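Local coordinates for oxidoreductase, NAD-binding/iron-sulfur cluster-binding protein (Nitratireductor pacificus pht-3B, PDB 6ZXU) that probably carries out cobalamin-dependent reductive dehalogenation, binding cobalamin (B12) and two [4Fe-4S] clusters in the same chain, at residues 268-272 / 273-277; 279-282 / 283-287. All blocks are in the same frame, centred on the assembly; numbering follows the deposited sequence.

Contact 1 (268-272 / 273-277)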
loop_
_atom_site.group_PDB
_atom_site.type_symbol
_atom_site.label_atom_id
_atom_site.label_comp_id
_atom_site.label_asym_id
_atom_site.label_seq_id
_atom_site.Cartn_x
_atom_site.Cartn_y
_atom_site.Cartn_z
ATOM N N GLY A 268 14.222 -3.308 -18.380
ATOM C CA GLY A 268 13.614 -3.539 -17.075
ATOM C C GLY A 268 12.119 -3.443 -17.047
ATOM O O GLY A 268 11.547 -3.194 -16.034
ATOM N N THR A 269 11.493 -3.595 -18.184
ATOM C CA THR A 269 10.099 -3.419 -18.342
ATOM C C THR A 269 9.383 -4.768 -18.241
ATOM O O THR A 269 10.032 -5.813 -18.282
ATOM C CB THR A 269 9.829 -2.684 -19.697
ATOM O OG1 THR A 269 10.470 -3.325 -20.817
ATOM C CG2 THR A 269 10.311 -1.256 -19.608
ATOM N N ARG A 270 8.063 -4.744 -18.234
ATOM C CA ARG A 270 7.254 -5.947 -18.141
ATOM C C ARG A 270 7.483 -6.874 -19.384
ATOM O O ARG A 270 7.286 -6.450 -20.512
ATOM C CB ARG A 270 5.811 -5.585 -18.071
ATOM C CG ARG A 270 4.870 -6.729 -17.856
ATOM C CD ARG A 270 3.417 -6.199 -17.864
ATOM N NE ARG A 270 2.453 -7.286 -17.824
ATOM C CZ ARG A 270 2.092 -7.884 -16.688
ATOM N NH1 ARG A 270 1.274 -8.943 -16.702
ATOM N NH2 ARG A 270 2.594 -7.443 -15.530
ATOM N N PRO A 271 7.901 -8.124 -19.153
ATOM C CA PRO A 271 8.114 -9.037 -20.307
ATOM C C PRO A 271 6.815 -9.294 -21.057
ATOM O O PRO A 271 5.718 -9.365 -20.460
ATOM C CB PRO A 271 8.618 -10.313 -19.643
ATOM C CG PRO A 271 8.965 -9.958 -18.243
ATOM C CD PRO A 271 8.121 -8.793 -17.879
ATOM N N GLY A 272 6.952 -9.478 -22.347
ATOM C CA GLY A 272 5.838 -9.695 -23.222
ATOM C C GLY A 272 5.036 -10.971 -22.991
ATOM O O GLY A 272 3.867 -11.056 -23.358
ATOM N N TRP A 273 5.641 -11.948 -22.329
ATOM C CA TRP A 273 4.917 -13.170 -21.963
ATOM C C TRP A 273 4.234 -13.137 -20.557
ATOM O O TRP A 273 3.586 -14.085 -20.180
ATOM C CB TRP A 273 5.894 -14.367 -22.018
ATOM C CG TRP A 273 7.000 -14.284 -20.984
ATOM C CD1 TRP A 273 6.940 -14.692 -19.713
ATOM C CD2 TRP A 273 8.273 -13.760 -21.165
ATOM N NE1 TRP A 273 8.099 -14.366 -19.027
ATOM C CE2 TRP A 273 8.953 -13.835 -19.919
ATOM C CE3 TRP A 273 8.935 -13.213 -22.262
ATOM C CZ2 TRP A 273 10.276 -13.398 -19.732
ATOM C CZ3 TRP A 273 10.281 -12.822 -22.106
ATOM C CH2 TRP A 273 10.937 -12.903 -20.838
ATOM N N GLU A 274 4.434 -12.090 -19.775
ATOM C CA GLU A 274 3.963 -12.095 -18.391
ATOM C C GLU A 274 2.447 -12.203 -18.310
ATOM O O GLU A 274 1.940 -12.990 -17.550
ATOM C CB GLU A 274 4.428 -10.850 -17.677
ATOM C CG GLU A 274 4.559 -10.988 -16.170
ATOM C CD GLU A 274 5.114 -9.726 -15.460
ATOM O OE1 GLU A 274 6.334 -9.635 -15.098
ATOM O OE2 GLU A 274 4.313 -8.788 -15.234
ATOM N N ASP A 275 1.712 -11.484 -19.134
ATOM C CA ASP A 275 0.261 -11.590 -19.147
ATOM C C ASP A 275 -0.181 -13.031 -19.324
ATOM O O ASP A 275 -0.952 -13.531 -18.497
ATOM C CB ASP A 275 -0.352 -10.747 -20.258
ATOM C CG ASP A 275 -0.282 -9.224 -19.968
ATOM O OD1 ASP A 275 -0.065 -8.839 -18.799
ATOM O OD2 ASP A 275 -0.460 -8.399 -20.924
ATOM N N ALA A 276 0.313 -13.692 -20.364
ATOM C CA ALA A 276 -0.153 -15.046 -20.655
ATOM C C ALA A 276 0.222 -16.010 -19.551
ATOM O O ALA A 276 -0.568 -16.842 -19.160
ATOM C CB ALA A 276 0.412 -15.532 -21.974
ATOM N N GLU A 277 1.414 -15.857 -19.006
ATOM C CA GLU A 277 1.871 -16.759 -17.920
ATOM C C GLU A 277 1.101 -16.547 -16.652
ATOM O O GLU A 277 0.642 -17.513 -16.027
ATOM C CB GLU A 277 3.385 -16.631 -17.657
ATOM C CG GLU A 277 4.258 -17.125 -18.849
ATOM C CD GLU A 277 3.815 -18.478 -19.523
ATOM O OE1 GLU A 277 3.445 -18.584 -20.777
ATOM O OE2 GLU A 277 3.870 -19.490 -18.775
HETATM O O HOH W 1 2.981 -9.140 -20.445
HETATM O O HOH W 2 1.425 -12.167 -22.625
#
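P271 lies over one face of the W273 indole at a type I beta turn, P271 to E274, that leads the chain from a loop into the short helix 274-278. The evidence for a CH-pi contact is direct: P271 CB stands 3.5 Å from the centroid of the six-membered ring of W273 and only 10° off its normal. W273 CG sits between the backbone N and the carbonyl carbon (chi1 65°), which turns the indole back beneath the proline. Beyond the two segments, W273 NE1 is hydrogen-bonded to I26 O, and the ring also touches M263 and L264 of helix 260-264. The turn is closed by its backbone bond, E274 N to P271 O, 3.1 Å with an angle of 166° at the hydrogen.

A second set of side chains, R270, E274 and D275, forms a salt-bridge network. The extended R270 chain crosses both acids at about a right angle, yet they meet its guanidinium differently. D275 OD1 comes to the edge, near the plane, with the carboxylate turned moderately from it; R270 NH1 to D275 OD1 is a very short 2.5 Å, and the bond from R270 NE to the same oxygen is weak. The E274 carboxylate instead stands over one face, its plane almost perpendicular to the guanidinium. There E274 OE2 is modelled too close to R270 NH2, so the exact spacing of this second salt bridge is doubtful. The other oxygen, E274 OE1, rests 3.4 Å from P271 CD.

Water extends the turn's backbone bonding into the first turn of the helix. One molecule donates to P271 O and accepts from D275 N at 3.0 Å; another donates to G272 O at 2.8 Å and accepts from A276 N at 2.9 Å.

Contact 2 (279-282 / 283-287)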
loop_
_atom_site.group_PDB
_atom_site.type_symbol
_atom_site.label_atom_id
_atom_site.label_comp_id
_atom_site.label_asym_id
_atom_site.label_seq_id
_atom_site.Cartn_x
_atom_site.Cartn_y
_atom_site.Cartn_z
ATOM N N GLU A 279 -1.974 -15.540 -16.460
ATOM C CA GLU A 279 -3.370 -16.000 -16.615
ATOM C C GLU A 279 -3.546 -17.495 -16.435
ATOM O O GLU A 279 -4.643 -17.999 -16.418
ATOM C CB GLU A 279 -3.952 -15.574 -17.962
ATOM C CG GLU A 279 -4.345 -14.095 -17.909
ATOM C CD GLU A 279 -4.127 -13.321 -19.213
ATOM O OE1 GLU A 279 -3.899 -14.005 -20.248
ATOM O OE2 GLU A 279 -4.186 -12.030 -19.172
ATOM N N LYS A 280 -2.465 -18.227 -16.354
ATOM C CA LYS A 280 -2.546 -19.628 -16.113
ATOM C C LYS A 280 -2.732 -19.987 -14.627
ATOM O O LYS A 280 -3.033 -21.120 -14.371
ATOM C CB LYS A 280 -1.295 -20.322 -16.642
ATOM C CG LYS A 280 -1.249 -20.287 -18.154
ATOM C CD LYS A 280 0.144 -20.591 -18.654
ATOM C CE LYS A 280 0.155 -20.419 -20.196
ATOM N NZ LYS A 280 1.309 -21.098 -20.870
ATOM N N ARG A 281 -2.455 -19.074 -13.686
ATOM C CA ARG A 281 -2.749 -19.268 -12.286
ATOM C C ARG A 281 -4.175 -18.865 -12.051
ATOM O O ARG A 281 -4.549 -17.797 -12.453
ATOM C CB ARG A 281 -1.855 -18.389 -11.380
ATOM C CG ARG A 281 -0.518 -18.939 -11.028
ATOM C CD ARG A 281 0.329 -17.860 -10.309
ATOM N NE ARG A 281 0.095 -17.688 -8.886
ATOM C CZ ARG A 281 0.491 -18.577 -7.989
ATOM N NH1 ARG A 281 1.120 -19.659 -8.371
ATOM N NH2 ARG A 281 0.245 -18.414 -6.716
ATOM N N PRO A 282 -4.932 -19.639 -11.249
ATOM C CA PRO A 282 -6.198 -19.190 -10.787
ATOM C C PRO A 282 -6.080 -17.831 -10.041
ATOM O O PRO A 282 -5.124 -17.602 -9.302
ATOM C CB PRO A 282 -6.643 -20.283 -9.811
ATOM C CG PRO A 282 -5.896 -21.481 -10.236
ATOM C CD PRO A 282 -4.584 -20.975 -10.730
ATOM N N LEU A 283 -7.040 -16.939 -10.281
ATOM C CA LEU A 283 -7.006 -15.612 -9.727
ATOM C C LEU A 283 -6.914 -15.714 -8.184
ATOM O O LEU A 283 -6.189 -14.949 -7.536
ATOM C CB LEU A 283 -8.212 -14.817 -10.176
ATOM C CG LEU A 283 -8.399 -13.402 -9.637
ATOM C CD1 LEU A 283 -7.203 -12.583 -10.016
ATOM C CD2 LEU A 283 -9.678 -12.739 -10.106
ATOM N N HIS A 284 -7.597 -16.684 -7.593
ATOM C CA HIS A 284 -7.575 -16.780 -6.147
ATOM C C HIS A 284 -6.246 -17.126 -5.527
ATOM O O HIS A 284 -6.068 -16.988 -4.311
ATOM C CB HIS A 284 -8.631 -17.760 -5.607
ATOM C CG HIS A 284 -8.394 -19.180 -5.988
ATOM N ND1 HIS A 284 -7.579 -20.024 -5.250
ATOM C CD2 HIS A 284 -8.882 -19.919 -7.010
ATOM C CE1 HIS A 284 -7.518 -21.201 -5.839
ATOM N NE2 HIS A 284 -8.311 -21.161 -6.902
ATOM N N MET A 285 -5.284 -17.505 -6.329
ATOM C CA MET A 285 -3.944 -17.841 -5.826
ATOM C C MET A 285 -2.970 -16.662 -5.722
ATOM O O MET A 285 -1.818 -16.846 -5.227
ATOM C CB MET A 285 -3.328 -18.928 -6.671
ATOM C CG MET A 285 -4.055 -20.277 -6.432
ATOM S SD MET A 285 -3.314 -21.543 -7.414
ATOM C CE MET A 285 -1.765 -21.845 -6.558
ATOM N N GLY A 286 -3.342 -15.490 -6.219
ATOM C CA GLY A 286 -2.477 -14.342 -6.132
ATOM C C GLY A 286 -1.339 -14.453 -7.123
ATOM O O GLY A 286 -1.148 -15.465 -7.770
ATOM N N ARG A 287 -0.532 -13.419 -7.182
ATOM C CA ARG A 287 0.573 -13.375 -8.087
ATOM C C ARG A 287 1.807 -14.039 -7.541
ATOM O O ARG A 287 2.588 -14.624 -8.278
ATOM C CB ARG A 287 0.854 -11.938 -8.493
ATOM C CG ARG A 287 1.840 -11.870 -9.603
ATOM C CD ARG A 287 1.856 -10.506 -10.352
ATOM N NE ARG A 287 2.300 -9.451 -9.441
ATOM C CZ ARG A 287 3.555 -9.324 -8.945
ATOM N NH1 ARG A 287 4.613 -10.160 -9.271
ATOM N NH2 ARG A 287 3.756 -8.312 -8.106
HETATM O O HOH W 3 -3.260 -15.619 -9.862
#
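The R281 guanidinium has M285 CB over one face and the carbonyl oxygen of G286 at its edge. The edge contact is well defined: R281 NE donates to G286 O at 2.8 Å, the N-H pointing almost straight at the acceptor (171°), and the oxygen lies in the guanidinium plane. R281 NH2 reaches the neighbouring carbonyl, M285 O, at 3.0 Å, approaching from above the plane of that carbonyl, and adds a weak bond to G286 O. A bend at chi3 (82°) swings the guanidinium across the chain to these two oxygens. The other flat group, the H284 imidazole, meets P282 obliquely, with H284 NE2 3.5 Å from P282 CB.

These contacts are built on a single 3-10 turn, residues 283-285, in the loop between helix 274-278 and strand 294-295. Its backbone bonding begins with M285 N to P282 O at 3.0 Å and continues with G286 N to L283 O. A water donates to both P282 O and G286 O, tying the start of the turn to its exit. P282 and M285 lie side by side, pointing the same way, P282 CD being 3.6 Å from M285 SD.

Outside the loop, R281 NH2 also forms a salt bridge with E291, while L283 points away from 279-282 to touch A385 and Y388 of helix 376-390. An alanine in place of R281 is likely to leave the M285 and G286 carbonyls without these side-chain donors and to take from E291 its salt bridge to this side chain. The R281 carbonyl oxygen, for its part, accepts from R152 NH2.

In the fold
Contact 1 and contact 2 follow in series along one stretch of chain, their centres 15 Å apart, and both are surface contacts on the same side of the chain's centre. Contact 1 leads into helix 274-278; contact 2 shapes the loop that leaves it. Each uses a proline beside a tight turn and an arginine, but within the segments R270 meets carboxylates and R281 backbone carbonyls, its carboxylate partner E291 lying beyond them. Their surroundings diverge too, the first resting on helix 260-264 and the N-terminal loop around I26, the second on helix 376-390. Contact 1 is remote from the annotated sites, whereas in contact 2 the R287 side chain lies about 12 Å from that of the cobalamin-binding S514.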